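Local coordinates for protein flavodoxin (Streptococcus pneumoniae serotype 4, PDB 5LJL) that probably serves as a low-potential electron donor to several redox enzymes, using FMN as its cofactor, at residues 13-18 / 89-94. Numbering follows the deposited sequence.
Sequences TGNTEE and VGSGDT. With PO4 (phosphate ion), chain B.
Thr16 and Ser91 meet at the phosphate-binding loop of the flavodoxin fold, where the first turn of helix 15-29 lies beside the C-terminal end of strand 85-92. Thr16 OG1 lies 3.4 Å from both the backbone N and the CB of Ser91. The N-H of Ser91 gives it a weak hydrogen bond, bent to 147°. The same hydroxyl donates to phosphate O3 at 3.2 Å, so one oxygen joins the anion and, weakly, the strand. Thr16 sets OG1 anti to its own carbonyl carbon (chi1 -56°), which brings the hydroxyl to both partners. Asn15 is the second contact: its CB packs on Ser91 OG at 3.6 Å. A water bridges Asn15, Ser91 and the phosphate: it accepts from Asn15 ND2 and donates to Ser91 OG and phosphate O3. Ser91 OG, set anti to its backbone N, also hydrogen-bonds the carbonyl O of Leu126.

The loop wraps the anion as in other flavodoxins, where it holds the FMN phosphate. Here the site contains a phosphate ion, probably from the crystallisation liquor. Thr16 N reaches phosphate O1 at 2.8 Å, and Asn15 N reaches O2 at 2.9 Å. Thr13 grips two oxygens: its N points almost straight at O4, and OG1 donates to O2 at 2.7 Å. Ser11 OG and Met12 N also hydrogen-bond the phosphate. The N-terminal end of the helix faces the anion, and its dipole would be expected to favour the negative charge. Gly14 is the N-cap, and its positive phi (86°) suits a residue without a side chain. Thr16 also packs on Tyr58 and on Ala56 of strand 52-56, while Ser91 touches Ile19 of helix 15-29.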
ATOM      1  N   THR A  13      -0.424  -2.317 -15.520  1.00 16.27           N
ATOM      2  CA  THR A  13      -0.421  -1.270 -16.545  1.00 15.60           C
ATOM      3  C   THR A  13       0.089   0.104 -16.000  1.00 14.61           C
ATOM      4  O   THR A  13      -0.093   1.140 -16.615  1.00 14.81           O
ATOM      5  CB  THR A  13      -1.785  -1.123 -17.311  1.00 15.70           C
ATOM      6  OG1 THR A  13      -2.870  -0.968 -16.381  1.00 17.38           O
ATOM      7  CG2 THR A  13      -2.075  -2.311 -18.147  1.00 17.71           C
ATOM      8  N   GLY A  14       0.898   0.047 -14.925  1.00 14.52           N
ATOM      9  CA  GLY A  14       1.633   1.229 -14.428  1.00 13.50           C
ATOM     10  C   GLY A  14       0.943   2.173 -13.474  1.00 13.24           C
ATOM     11  O   GLY A  14       1.613   2.999 -12.828  1.00 14.76           O
ATOM     12  N   ASN A  15      -0.371   2.097 -13.374  1.00 13.16           N
ATOM     13  CA  ASN A  15      -1.078   3.088 -12.567  1.00 12.86           C
ATOM     14  C   ASN A  15      -0.732   2.967 -11.115  1.00 11.53           C
ATOM     15  O   ASN A  15      -0.546   3.986 -10.385  1.00 11.19           O
ATOM     16  CB  ASN A  15      -2.572   3.011 -12.742  1.00 12.89           C
ATOM     17  CG  ASN A  15      -3.011   3.375 -14.152  1.00 13.73           C
ATOM     18  OD1 ASN A  15      -2.426   4.246 -14.782  1.00 15.76           O
ATOM     19  ND2 ASN A  15      -3.983   2.698 -14.651  1.00 15.22           N
ATOM     20  N   THR A  16      -0.730   1.730 -10.626  1.00 10.23           N
ATOM     21  CA  THR A  16      -0.468   1.485  -9.237  1.00 11.23           C
ATOM     22  C   THR A  16       0.950   1.782  -8.870  1.00 11.67           C
ATOM     23  O   THR A  16       1.202   2.289  -7.786  1.00 12.15           O
ATOM     24  CB  THR A  16      -0.942   0.060  -8.786  1.00 10.55           C
ATOM     25  OG1 THR A  16      -2.344  -0.065  -9.095  1.00  9.93           O
ATOM     26  CG2 THR A  16      -0.723  -0.142  -7.309  1.00 11.48           C
ATOM     27  N   GLU A  17       1.911   1.532  -9.776  1.00 12.41           N
ATOM     28  CA  GLU A  17       3.282   1.932  -9.534  1.00 12.86           C
ATOM     29  C   GLU A  17       3.444   3.461  -9.357  1.00 12.54           C
ATOM     30  O   GLU A  17       4.110   3.927  -8.387  1.00 13.15           O
ATOM     31  CB  GLU A  17       4.303   1.397 -10.576  1.00 14.56           C
ATOM     32  CG  GLU A  17       5.706   1.741 -10.191  1.00 15.90           C
ATOM     33  CD  GLU A  17       6.809   1.217 -11.069  1.00 19.58           C
ATOM     34  OE1 GLU A  17       6.547   0.516 -12.067  1.00 21.50           O
ATOM     35  OE2 GLU A  17       7.985   1.502 -10.651  1.00 22.95           O
ATOM     36  N   GLU A  18       2.741   4.203 -10.185  1.00 13.43           N
ATOM     37  CA  GLU A  18       2.795   5.657 -10.159  1.00 15.31           C
ATOM     38  C   GLU A  18       2.234   6.184  -8.813  1.00 14.26           C
ATOM     39  O   GLU A  18       2.782   7.098  -8.195  1.00 13.65           O
ATOM     40  CB  GLU A  18       1.955   6.235 -11.273  1.00 16.99           C
ATOM     41  CG  GLU A  18       1.993   7.718 -11.272  1.00 22.32           C
ATOM     42  CD  GLU A  18       1.517   8.312 -12.549  1.00 28.76           C
ATOM     43  OE1 GLU A  18       2.193   9.269 -12.985  1.00 34.65           O
ATOM     44  OE2 GLU A  18       0.478   7.839 -13.081  1.00 28.61           O
ATOM     45  N   VAL A  89      -3.235   1.506  -0.514  1.00  9.28           N
ATOM     46  CA  VAL A  89      -3.747   2.270  -1.653  1.00  9.56           C
ATOM     47  C   VAL A  89      -3.862   1.408  -2.910  1.00  9.24           C
ATOM     48  O   VAL A  89      -3.242   0.337  -2.973  1.00  9.50           O
ATOM     49  CB  VAL A  89      -2.813   3.503  -1.939  1.00  9.24           C
ATOM     50  CG1 VAL A  89      -2.702   4.388  -0.719  1.00 10.54           C
ATOM     51  CG2 VAL A  89      -1.445   3.051  -2.534  1.00 10.26           C
ATOM     52  N   GLY A  90      -4.490   1.908  -3.995  1.00  9.27           N
ATOM     53  CA  GLY A  90      -4.465   1.136  -5.208  1.00  9.61           C
ATOM     54  C   GLY A  90      -5.225   1.790  -6.306  1.00 10.49           C
ATOM     55  O   GLY A  90      -5.941   2.726  -6.054  1.00 11.28           O
ATOM     56  N   SER A  91      -4.999   1.297  -7.511  1.00 10.32           N
ATOM     57  CA  SER A  91      -5.831   1.680  -8.655  1.00 11.15           C
ATOM     58  C   SER A  91      -6.750   0.578  -9.056  1.00 12.13           C
ATOM     59  O   SER A  91      -6.418  -0.615  -8.899  1.00 13.08           O
ATOM     60  CB  SER A  91      -4.953   2.054  -9.860  1.00 12.40           C
ATOM     61  OG  SER A  91      -5.723   2.427 -11.030  1.00 13.36           O
ATOM     62  N   GLY A  92      -7.911   0.969  -9.597  1.00 11.85           N
ATOM     63  CA  GLY A  92      -8.840  -0.026 -10.094  1.00 13.15           C
ATOM     64  C   GLY A  92      -9.786   0.561 -11.145  1.00 11.33           C
ATOM     65  O   GLY A  92      -9.627   1.665 -11.620  1.00 10.85           O
ATOM     66  N   ASP A  93     -10.720  -0.281 -11.506  1.00 11.67           N
ATOM     67  CA  ASP A  93     -11.772   0.100 -12.480  1.00 13.09           C
ATOM     68  C   ASP A  93     -13.007  -0.624 -12.153  1.00 13.01           C
ATOM     69  O   ASP A  93     -13.017  -1.483 -11.260  1.00 13.89           O
ATOM     70  CB  ASP A  93     -11.277  -0.154 -13.884  1.00 14.15           C
ATOM     71  CG  ASP A  93     -11.038  -1.598 -14.178  1.00 16.48           C
ATOM     72  OD1 ASP A  93      -9.847  -1.913 -14.571  1.00 22.50           O
ATOM     73  OD2 ASP A  93     -11.920  -2.444 -13.976  1.00 14.82           O
ATOM     74  N   THR A  94     -14.109  -0.194 -12.794  1.00 12.95           N
ATOM     75  CA  THR A  94     -15.438  -0.743 -12.485  1.00 14.81           C
ATOM     76  C   THR A  94     -15.880  -1.878 -13.454  1.00 15.47           C
ATOM     77  O   THR A  94     -16.997  -2.419 -13.297  1.00 17.21           O
ATOM     78  CB  THR A  94     -16.492   0.339 -12.478  1.00 15.38           C
ATOM     79  OG1 THR A  94     -16.730   0.818 -13.802  1.00 18.11           O
ATOM     80  CG2 THR A  94     -16.100   1.494 -11.578  1.00 16.77           C
TER
HETATM   81  P   PO4 B 201      -2.308  -0.980 -12.707  1.00 12.35           P
HETATM   82  O1  PO4 B 201      -1.124  -0.789 -11.842  1.00 13.12           O
HETATM   83  O2  PO4 B 201      -2.254  -0.081 -13.926  1.00 12.42           O
HETATM   84  O3  PO4 B 201      -3.551  -0.701 -11.948  1.00 13.94           O
HETATM   85  O4  PO4 B 201      -2.353  -2.352 -13.174  1.00 12.17           O
HETATM   86  O   HOH W   1      -5.524   0.550 -12.976  1.00 14.78           O